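Local coordinates for protein paenibacillus xanthan lyase (Paenibacillus, PDB 6F2P) that cleaves the polysaccharide xanthan as a lyase (EC 4.2.2.12) and carries several bound calcium ions, at residues Y260-I271 against D314-W325. Sequence-based numbering, arbitrary orientation.
Sequences YRWIYDSYEPFI and DATAFKRMVKYW
The indole of W325 is sandwiched: methyl CG2 of I271 lies over one face, 3.7 Å from the centroid of the five-membered ring in a CH-pi contact, while the opposite face carries the backbone O of M321, one helical turn earlier. At the indole edge, a water in the ring plane accepts from W325 NE1 and donates to I271 O, satisfying both polar atoms. Isoleucine suits this place because its branches spread: CG2, anti to the backbone N, takes the pyrrole side, and CD1 reaches the benzo rim at W325 CH2, 3.6 Å away. Were W325 replaced by an alanine, the face against I271 would be gone, which would probably open a gap beneath I271 and leave that water without its indole donor.

At the other end, Y264 is a knob among D314, A317, F318 and M321. F318 CE1 lies over one face of its ring, the two planes inclined at 54°, whereas D314 OD1 and A317 CB sit at the edge; alanine, with only a methyl, fits beside the phenol edge. Y264 OH donates to D314 OD1 at 2.5 Å, and the other carboxylate oxygen, OD2, is linked through a water to R261 NH1. Y264 CD2 lies over the centre of one face of the R261 guanidinium, which is too far from D314 for a salt bridge and meets that water at its edge.

Between these ends, I263 CG2 packs against F318 CE1 at 3.6 Å, and the flexible thioether of M321 bends its CE onto the carboxylate of E268, whose charge is paired with R358.

The helical segments 260-267 and 314-325, crossing at 41° in the alpha-helical domain of this family 8 lyase, thus share an apolar, aromatic seam, with direct and water-mediated hydrogen bonds toward its ends; R261, lying near D314, may favour its negative charge.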
ATOM      1  N   TYR A 260       0.553 -14.133 -16.853  1.00 16.33           N
ATOM      2  CA  TYR A 260       1.044 -13.193 -17.856  1.00 15.86           C
ATOM      3  C   TYR A 260       1.013 -11.771 -17.302  1.00 18.21           C
ATOM      4  O   TYR A 260       1.945 -11.000 -17.514  1.00 17.02           O
ATOM      5  CB  TYR A 260       0.268 -13.326 -19.168  1.00 13.68           C
ATOM      6  CG  TYR A 260       0.365 -14.724 -19.727  1.00 20.72           C
ATOM      7  CD1 TYR A 260       1.426 -15.095 -20.537  1.00 18.69           C
ATOM      8  CD2 TYR A 260      -0.580 -15.690 -19.401  1.00 23.40           C
ATOM      9  CE1 TYR A 260       1.535 -16.384 -21.020  1.00 25.22           C
ATOM     10  CE2 TYR A 260      -0.477 -16.981 -19.880  1.00 19.33           C
ATOM     11  CZ  TYR A 260       0.578 -17.320 -20.692  1.00 19.91           C
ATOM     12  OH  TYR A 260       0.680 -18.600 -21.181  1.00 21.47           O
ATOM     13  N   ARG A 261      -0.043 -11.445 -16.563  1.00 15.94           N
ATOM     14  CA  ARG A 261      -0.148 -10.143 -15.932  1.00 18.95           C
ATOM     15  C   ARG A 261       1.006  -9.905 -14.957  1.00 21.48           C
ATOM     16  O   ARG A 261       1.509  -8.768 -14.858  1.00 15.95           O
ATOM     17  CB  ARG A 261      -1.490  -9.978 -15.203  1.00 19.84           C
ATOM     18  CG  ARG A 261      -2.745 -10.115 -16.070  1.00 24.12           C
ATOM     19  CD  ARG A 261      -2.595  -9.495 -17.454  1.00 22.91           C
ATOM     20  NE  ARG A 261      -2.330  -8.056 -17.418  1.00 28.23           N
ATOM     21  CZ  ARG A 261      -2.148  -7.304 -18.502  1.00 29.77           C
ATOM     22  NH1 ARG A 261      -2.214  -7.853 -19.710  1.00 26.46           N
ATOM     23  NH2 ARG A 261      -1.899  -6.005 -18.376  1.00 27.28           N
ATOM     24  N   TRP A 262       1.412 -10.964 -14.246  1.00 17.13           N
ATOM     25  CA  TRP A 262       2.489 -10.868 -13.246  1.00 18.57           C
ATOM     26  C   TRP A 262       3.728 -10.204 -13.826  1.00 17.16           C
ATOM     27  O   TRP A 262       4.385  -9.407 -13.157  1.00 19.04           O
ATOM     28  CB  TRP A 262       2.880 -12.237 -12.684  1.00 15.34           C
ATOM     29  CG  TRP A 262       1.818 -12.896 -11.845  1.00 21.97           C
ATOM     30  CD1 TRP A 262       0.703 -12.307 -11.314  1.00 17.66           C
ATOM     31  CD2 TRP A 262       1.769 -14.278 -11.450  1.00 16.91           C
ATOM     32  NE1 TRP A 262      -0.029 -13.236 -10.608  1.00 16.10           N
ATOM     33  CE2 TRP A 262       0.602 -14.451 -10.679  1.00 16.18           C
ATOM     34  CE3 TRP A 262       2.595 -15.383 -11.677  1.00 19.32           C
ATOM     35  CZ2 TRP A 262       0.243 -15.687 -10.133  1.00 18.99           C
ATOM     36  CZ3 TRP A 262       2.239 -16.608 -11.127  1.00 15.52           C
ATOM     37  CH2 TRP A 262       1.075 -16.748 -10.368  1.00 17.14           C
ATOM     38  N   ILE A 263       4.032 -10.529 -15.078  1.00 13.03           N
ATOM     39  CA  ILE A 263       5.149  -9.909 -15.774  1.00 12.96           C
ATOM     40  C   ILE A 263       5.003  -8.387 -15.845  1.00 16.16           C
ATOM     41  O   ILE A 263       5.921  -7.660 -15.470  1.00 18.00           O
ATOM     42  CB  ILE A 263       5.306 -10.483 -17.183  1.00 14.08           C
ATOM     43  CG1 ILE A 263       5.465 -12.008 -17.118  1.00 15.59           C
ATOM     44  CG2 ILE A 263       6.476  -9.838 -17.894  1.00 11.98           C
ATOM     45  CD1 ILE A 263       6.531 -12.480 -16.146  1.00 13.57           C
ATOM     46  N   TYR A 264       3.850  -7.899 -16.302  1.00 16.46           N
ATOM     47  CA  TYR A 264       3.647  -6.452 -16.404  1.00 17.54           C
ATOM     48  C   TYR A 264       3.594  -5.794 -15.032  1.00 14.84           C
ATOM     49  O   TYR A 264       4.098  -4.692 -14.849  1.00 13.11           O
ATOM     50  CB  TYR A 264       2.363  -6.111 -17.155  1.00 14.77           C
ATOM     51  CG  TYR A 264       2.301  -6.619 -18.566  1.00 13.67           C
ATOM     52  CD1 TYR A 264       3.241  -6.234 -19.506  1.00 13.44           C
ATOM     53  CD2 TYR A 264       1.276  -7.465 -18.969  1.00 17.43           C
ATOM     54  CE1 TYR A 264       3.179  -6.692 -20.805  1.00 18.47           C
ATOM     55  CE2 TYR A 264       1.200  -7.928 -20.265  1.00 19.32           C
ATOM     56  CZ  TYR A 264       2.154  -7.539 -21.181  1.00 21.81           C
ATOM     57  OH  TYR A 264       2.082  -8.004 -22.475  1.00 19.65           O
ATOM     58  N   ASP A 265       2.969  -6.472 -14.076  1.00 12.37           N
ATOM     59  CA  ASP A 265       2.709  -5.874 -12.776  1.00 11.99           C
ATOM     60  C   ASP A 265       3.768  -6.166 -11.723  1.00 15.83           C
ATOM     61  O   ASP A 265       4.098  -5.291 -10.928  1.00 17.37           O
ATOM     62  CB  ASP A 265       1.342  -6.306 -12.249  1.00 16.19           C
ATOM     63  CG  ASP A 265       0.212  -5.920 -13.178  1.00 20.48           C
ATOM     64  OD1 ASP A 265       0.407  -4.998 -14.008  1.00 20.14           O
ATOM     65  OD2 ASP A 265      -0.869  -6.543 -13.073  1.00 16.86           O
ATOM     66  N   SER A 266       4.311  -7.381 -11.714  1.00 18.32           N
ATOM     67  CA  SER A 266       5.172  -7.786 -10.609  1.00 11.66           C
ATOM     68  C   SER A 266       6.637  -7.982 -10.974  1.00 15.81           C
ATOM     69  O   SER A 266       7.466  -8.175 -10.086  1.00 16.25           O
ATOM     70  CB  SER A 266       4.616  -9.042  -9.953  1.00 11.66           C
ATOM     71  OG  SER A 266       3.291  -8.810  -9.521  1.00 15.14           O
ATOM     72  N   TYR A 267       6.976  -7.931 -12.259  1.00 16.44           N
ATOM     73  CA  TYR A 267       8.371  -8.181 -12.652  1.00 15.25           C
ATOM     74  C   TYR A 267       9.026  -7.087 -13.484  1.00 15.43           C
ATOM     75  O   TYR A 267      10.084  -6.583 -13.117  1.00 17.90           O
ATOM     76  CB  TYR A 267       8.535  -9.584 -13.253  1.00 15.09           C
ATOM     77  CG  TYR A 267       8.307 -10.565 -12.152  1.00 16.03           C
ATOM     78  CD1 TYR A 267       9.316 -10.847 -11.241  1.00 12.83           C
ATOM     79  CD2 TYR A 267       7.058 -11.123 -11.945  1.00 14.71           C
ATOM     80  CE1 TYR A 267       9.099 -11.691 -10.181  1.00 13.00           C
ATOM     81  CE2 TYR A 267       6.830 -11.975 -10.884  1.00 16.96           C
ATOM     82  CZ  TYR A 267       7.855 -12.247 -10.007  1.00 17.58           C
ATOM     83  OH  TYR A 267       7.639 -13.081  -8.945  1.00 24.58           O
ATOM     84  N   GLU A 268       8.382  -6.694 -14.573  1.00 15.20           N
ATOM     85  CA  GLU A 268       8.902  -5.622 -15.407  1.00 15.43           C
ATOM     86  C   GLU A 268       9.278  -4.348 -14.621  1.00 14.49           C
ATOM     87  O   GLU A 268      10.333  -3.762 -14.872  1.00 13.14           O
ATOM     88  CB  GLU A 268       7.928  -5.306 -16.552  1.00 16.23           C
ATOM     89  CG  GLU A 268       8.531  -4.432 -17.633  1.00 15.38           C
ATOM     90  CD  GLU A 268       7.522  -4.010 -18.667  1.00 18.90           C
ATOM     91  OE1 GLU A 268       6.317  -4.132 -18.383  1.00 25.43           O
ATOM     92  OE2 GLU A 268       7.926  -3.567 -19.766  1.00 22.26           O
ATOM     93  N   PRO A 269       8.432  -3.917 -13.664  1.00 12.15           N
ATOM     94  CA  PRO A 269       8.854  -2.684 -12.984  1.00 11.97           C
ATOM     95  C   PRO A 269      10.079  -2.891 -12.091  1.00 15.93           C
ATOM     96  O   PRO A 269      10.744  -1.923 -11.711  1.00 14.41           O
ATOM     97  CB  PRO A 269       7.636  -2.310 -12.120  1.00  9.61           C
ATOM     98  CG  PRO A 269       6.503  -3.125 -12.642  1.00 13.64           C
ATOM     99  CD  PRO A 269       7.106  -4.374 -13.215  1.00 11.50           C
ATOM    100  N   PHE A 270      10.371  -4.142 -11.753  1.00 16.16           N
ATOM    101  CA  PHE A 270      11.451  -4.424 -10.817  1.00 12.57           C
ATOM    102  C   PHE A 270      12.722  -4.886 -11.490  1.00 13.27           C
ATOM    103  O   PHE A 270      13.696  -5.223 -10.812  1.00 15.44           O
ATOM    104  CB  PHE A 270      11.017  -5.441  -9.761  1.00 12.45           C
ATOM    105  CG  PHE A 270       9.945  -4.932  -8.850  1.00 11.43           C
ATOM    106  CD1 PHE A 270      10.210  -3.905  -7.960  1.00 11.89           C
ATOM    107  CD2 PHE A 270       8.670  -5.472  -8.890  1.00  9.94           C
ATOM    108  CE1 PHE A 270       9.223  -3.429  -7.120  1.00 15.22           C
ATOM    109  CE2 PHE A 270       7.687  -5.006  -8.056  1.00 11.78           C
ATOM    110  CZ  PHE A 270       7.962  -3.983  -7.168  1.00 13.17           C
ATOM    111  N   ILE A 271      12.724  -4.909 -12.818  1.00 13.25           N
ATOM    112  CA  ILE A 271      13.961  -5.187 -13.533  1.00 16.60           C
ATOM    113  C   ILE A 271      14.479  -3.912 -14.140  1.00 17.60           C
ATOM    114  O   ILE A 271      13.889  -3.378 -15.084  1.00 17.61           O
ATOM    115  CB  ILE A 271      13.799  -6.240 -14.638  1.00 20.22           C
ATOM    116  CG1 ILE A 271      13.455  -7.591 -14.023  1.00 18.22           C
ATOM    117  CG2 ILE A 271      15.092  -6.360 -15.464  1.00 16.59           C
ATOM    118  CD1 ILE A 271      13.126  -8.626 -15.045  1.00 27.93           C
ATOM    119  N   ASP A 314       0.803 -10.153 -25.921  1.00 22.57           N
ATOM    120  CA  ASP A 314       1.715 -10.380 -24.802  1.00 23.63           C
ATOM    121  C   ASP A 314       3.068 -10.958 -25.237  1.00 23.07           C
ATOM    122  O   ASP A 314       4.128 -10.505 -24.792  1.00 22.36           O
ATOM    123  CB  ASP A 314       1.069 -11.297 -23.760  1.00 22.32           C
ATOM    124  CG  ASP A 314      -0.038 -10.612 -22.974  1.00 28.48           C
ATOM    125  OD1 ASP A 314       0.021  -9.377 -22.796  1.00 28.72           O
ATOM    126  OD2 ASP A 314      -0.965 -11.313 -22.521  1.00 28.85           O
ATOM    127  N   ALA A 315       3.029 -11.961 -26.103  1.00 20.96           N
ATOM    128  CA  ALA A 315       4.248 -12.578 -26.591  1.00 21.72           C
ATOM    129  C   ALA A 315       5.150 -11.514 -27.201  1.00 23.46           C
ATOM    130  O   ALA A 315       6.361 -11.497 -26.978  1.00 25.69           O
ATOM    131  CB  ALA A 315       3.921 -13.647 -27.605  1.00 21.04           C
ATOM    132  N   THR A 316       4.538 -10.601 -27.943  1.00 25.02           N
ATOM    133  CA  THR A 316       5.264  -9.516 -28.579  1.00 20.11           C
ATOM    134  C   THR A 316       5.887  -8.619 -27.525  1.00 20.29           C
ATOM    135  O   THR A 316       7.079  -8.325 -27.578  1.00 24.86           O
ATOM    136  CB  THR A 316       4.326  -8.687 -29.453  1.00 22.52           C
ATOM    137  OG1 THR A 316       3.749  -9.535 -30.454  1.00 20.80           O
ATOM    138  CG2 THR A 316       5.073  -7.517 -30.113  1.00 15.31           C
ATOM    139  N   ALA A 317       5.070  -8.205 -26.561  1.00 18.31           N
ATOM    140  CA  ALA A 317       5.512  -7.335 -25.475  1.00 21.72           C
ATOM    141  C   ALA A 317       6.640  -7.976 -24.664  1.00 23.79           C
ATOM    142  O   ALA A 317       7.626  -7.318 -24.306  1.00 22.65           O
ATOM    143  CB  ALA A 317       4.328  -6.980 -24.572  1.00 19.20           C
ATOM    144  N   PHE A 318       6.483  -9.267 -24.386  1.00 19.23           N
ATOM    145  CA  PHE A 318       7.491 -10.022 -23.655  1.00 20.76           C
ATOM    146  C   PHE A 318       8.816 -10.086 -24.401  1.00 20.75           C
ATOM    147  O   PHE A 318       9.873  -9.920 -23.796  1.00 22.18           O
ATOM    148  CB  PHE A 318       7.007 -11.443 -23.365  1.00 19.60           C
ATOM    149  CG  PHE A 318       5.927 -11.516 -22.330  1.00 22.13           C
ATOM    150  CD1 PHE A 318       5.398 -10.360 -21.773  1.00 16.97           C
ATOM    151  CD2 PHE A 318       5.448 -12.743 -21.901  1.00 19.67           C
ATOM    152  CE1 PHE A 318       4.406 -10.431 -20.826  1.00 19.45           C
ATOM    153  CE2 PHE A 318       4.458 -12.818 -20.940  1.00 18.45           C
ATOM    154  CZ  PHE A 318       3.935 -11.662 -20.407  1.00 19.02           C
ATOM    155  N   LYS A 319       8.766 -10.338 -25.708  1.00 16.83           N
ATOM    156  CA  LYS A 319       9.995 -10.459 -26.481  1.00 20.75           C
ATOM    157  C   LYS A 319      10.694  -9.119 -26.545  1.00 21.60           C
ATOM    158  O   LYS A 319      11.919  -9.055 -26.587  1.00 24.41           O
ATOM    159  CB  LYS A 319       9.726 -10.965 -27.896  1.00 21.29           C
ATOM    160  CG  LYS A 319       9.234 -12.391 -27.962  1.00 24.44           C
ATOM    161  CD  LYS A 319       9.010 -12.828 -29.396  1.00 26.95           C
ATOM    162  CE  LYS A 319       8.150 -14.074 -29.425  1.00 44.49           C
ATOM    163  NZ  LYS A 319       8.138 -14.738 -30.755  1.00 57.53           N
ATOM    164  N   ARG A 320       9.911  -8.047 -26.542  1.00 19.85           N
ATOM    165  CA  ARG A 320      10.480  -6.717 -26.688  1.00 22.99           C
ATOM    166  C   ARG A 320      11.239  -6.313 -25.436  1.00 19.97           C
ATOM    167  O   ARG A 320      12.313  -5.732 -25.519  1.00 23.31           O
ATOM    168  CB  ARG A 320       9.402  -5.680 -27.020  1.00 22.77           C
ATOM    169  CG  ARG A 320       8.858  -5.787 -28.437  1.00 25.19           C
ATOM    170  CD  ARG A 320       8.040  -4.567 -28.827  1.00 23.29           C
ATOM    171  NE  ARG A 320       8.881  -3.424 -29.170  1.00 31.40           N
ATOM    172  CZ  ARG A 320       8.609  -2.163 -28.842  1.00 29.43           C
ATOM    173  NH1 ARG A 320       7.518  -1.876 -28.144  1.00 32.18           N
ATOM    174  NH2 ARG A 320       9.436  -1.192 -29.203  1.00 25.74           N
ATOM    175  N   MET A 321      10.687  -6.618 -24.271  1.00 17.66           N
ATOM    176  CA  MET A 321      11.355  -6.209 -23.051  1.00 19.24           C
ATOM    177  C   MET A 321      12.607  -7.069 -22.801  1.00 21.63           C
ATOM    178  O   MET A 321      13.664  -6.549 -22.427  1.00 17.72           O
ATOM    179  CB  MET A 321      10.379  -6.190 -21.865  1.00 17.67           C
ATOM    180  CG  MET A 321       9.843  -7.545 -21.437  1.00 19.45           C
ATOM    181  SD  MET A 321       8.747  -7.426 -20.008  1.00 19.04           S
ATOM    182  CE  MET A 321       7.226  -6.873 -20.771  1.00 14.89           C
ATOM    183  N   VAL A 322      12.499  -8.374 -23.045  1.00 20.28           N
ATOM    184  CA  VAL A 322      13.649  -9.261 -22.918  1.00 18.70           C
ATOM    185  C   VAL A 322      14.765  -8.878 -23.894  1.00 20.60           C
ATOM    186  O   VAL A 322      15.943  -8.882 -23.527  1.00 20.03           O
ATOM    187  CB  VAL A 322      13.253 -10.747 -23.076  1.00 17.79           C
ATOM    188  CG1 VAL A 322      14.482 -11.645 -23.211  1.00 17.90           C
ATOM    189  CG2 VAL A 322      12.432 -11.184 -21.893  1.00 16.85           C
ATOM    190  N   LYS A 323      14.404  -8.523 -25.124  1.00 17.82           N
ATOM    191  CA  LYS A 323      15.415  -8.094 -26.084  1.00 21.13           C
ATOM    192  C   LYS A 323      16.180  -6.891 -25.560  1.00 22.85           C
ATOM    193  O   LYS A 323      17.413  -6.886 -25.571  1.00 27.68           O
ATOM    194  CB  LYS A 323      14.805  -7.767 -27.448  1.00 23.22           C
ATOM    195  CG  LYS A 323      15.853  -7.470 -28.521  1.00 22.71           C
ATOM    196  CD  LYS A 323      15.302  -7.666 -29.921  1.00 25.39           C
ATOM    197  CE  LYS A 323      16.411  -7.564 -30.962  1.00 32.57           C
ATOM    198  NZ  LYS A 323      15.936  -7.869 -32.345  1.00 29.00           N
ATOM    199  N   TYR A 324      15.436  -5.885 -25.102  1.00 20.05           N
ATOM    200  CA  TYR A 324      15.993  -4.678 -24.493  1.00 20.57           C
ATOM    201  C   TYR A 324      17.046  -5.013 -23.453  1.00 23.10           C
ATOM    202  O   TYR A 324      18.165  -4.503 -23.507  1.00 24.95           O
ATOM    203  CB  TYR A 324      14.878  -3.850 -23.839  1.00 21.65           C
ATOM    204  CG  TYR A 324      15.349  -2.600 -23.115  1.00 20.53           C
ATOM    205  CD1 TYR A 324      15.900  -1.533 -23.816  1.00 27.35           C
ATOM    206  CD2 TYR A 324      15.226  -2.479 -21.738  1.00 17.07           C
ATOM    207  CE1 TYR A 324      16.327  -0.381 -23.163  1.00 22.92           C
ATOM    208  CE2 TYR A 324      15.650  -1.330 -21.075  1.00 17.77           C
ATOM    209  CZ  TYR A 324      16.196  -0.283 -21.796  1.00 21.65           C
ATOM    210  OH  TYR A 324      16.625   0.867 -21.158  1.00 25.93           O
ATOM    211  N   TRP A 325      16.683  -5.885 -22.517  1.00 18.19           N
ATOM    212  CA  TRP A 325      17.587  -6.270 -21.445  1.00 17.39           C
ATOM    213  C   TRP A 325      18.793  -7.075 -21.936  1.00 21.59           C
ATOM    214  O   TRP A 325      19.882  -6.978 -21.367  1.00 25.82           O
ATOM    215  CB  TRP A 325      16.837  -7.069 -20.381  1.00 18.44           C
ATOM    216  CG  TRP A 325      15.790  -6.280 -19.648  1.00 20.33           C
ATOM    217  CD1 TRP A 325      15.853  -4.960 -19.279  1.00 18.10           C
ATOM    218  CD2 TRP A 325      14.515  -6.763 -19.193  1.00 21.43           C
ATOM    219  NE1 TRP A 325      14.698  -4.600 -18.617  1.00 14.74           N
ATOM    220  CE2 TRP A 325      13.862  -5.686 -18.557  1.00 17.88           C
ATOM    221  CE3 TRP A 325      13.864  -8.002 -19.265  1.00 20.48           C
ATOM    222  CZ2 TRP A 325      12.593  -5.816 -17.994  1.00 19.38           C
ATOM    223  CZ3 TRP A 325      12.604  -8.127 -18.710  1.00 16.82           C
ATOM    224  CH2 TRP A 325      11.982  -7.043 -18.081  1.00 18.09           C
TER
HETATM  225  O   HOH W   1      -2.779 -10.579 -20.461  1.00 22.36           O
HETATM  226  O   HOH W   2      14.688  -1.859 -17.682  1.00 10.94           O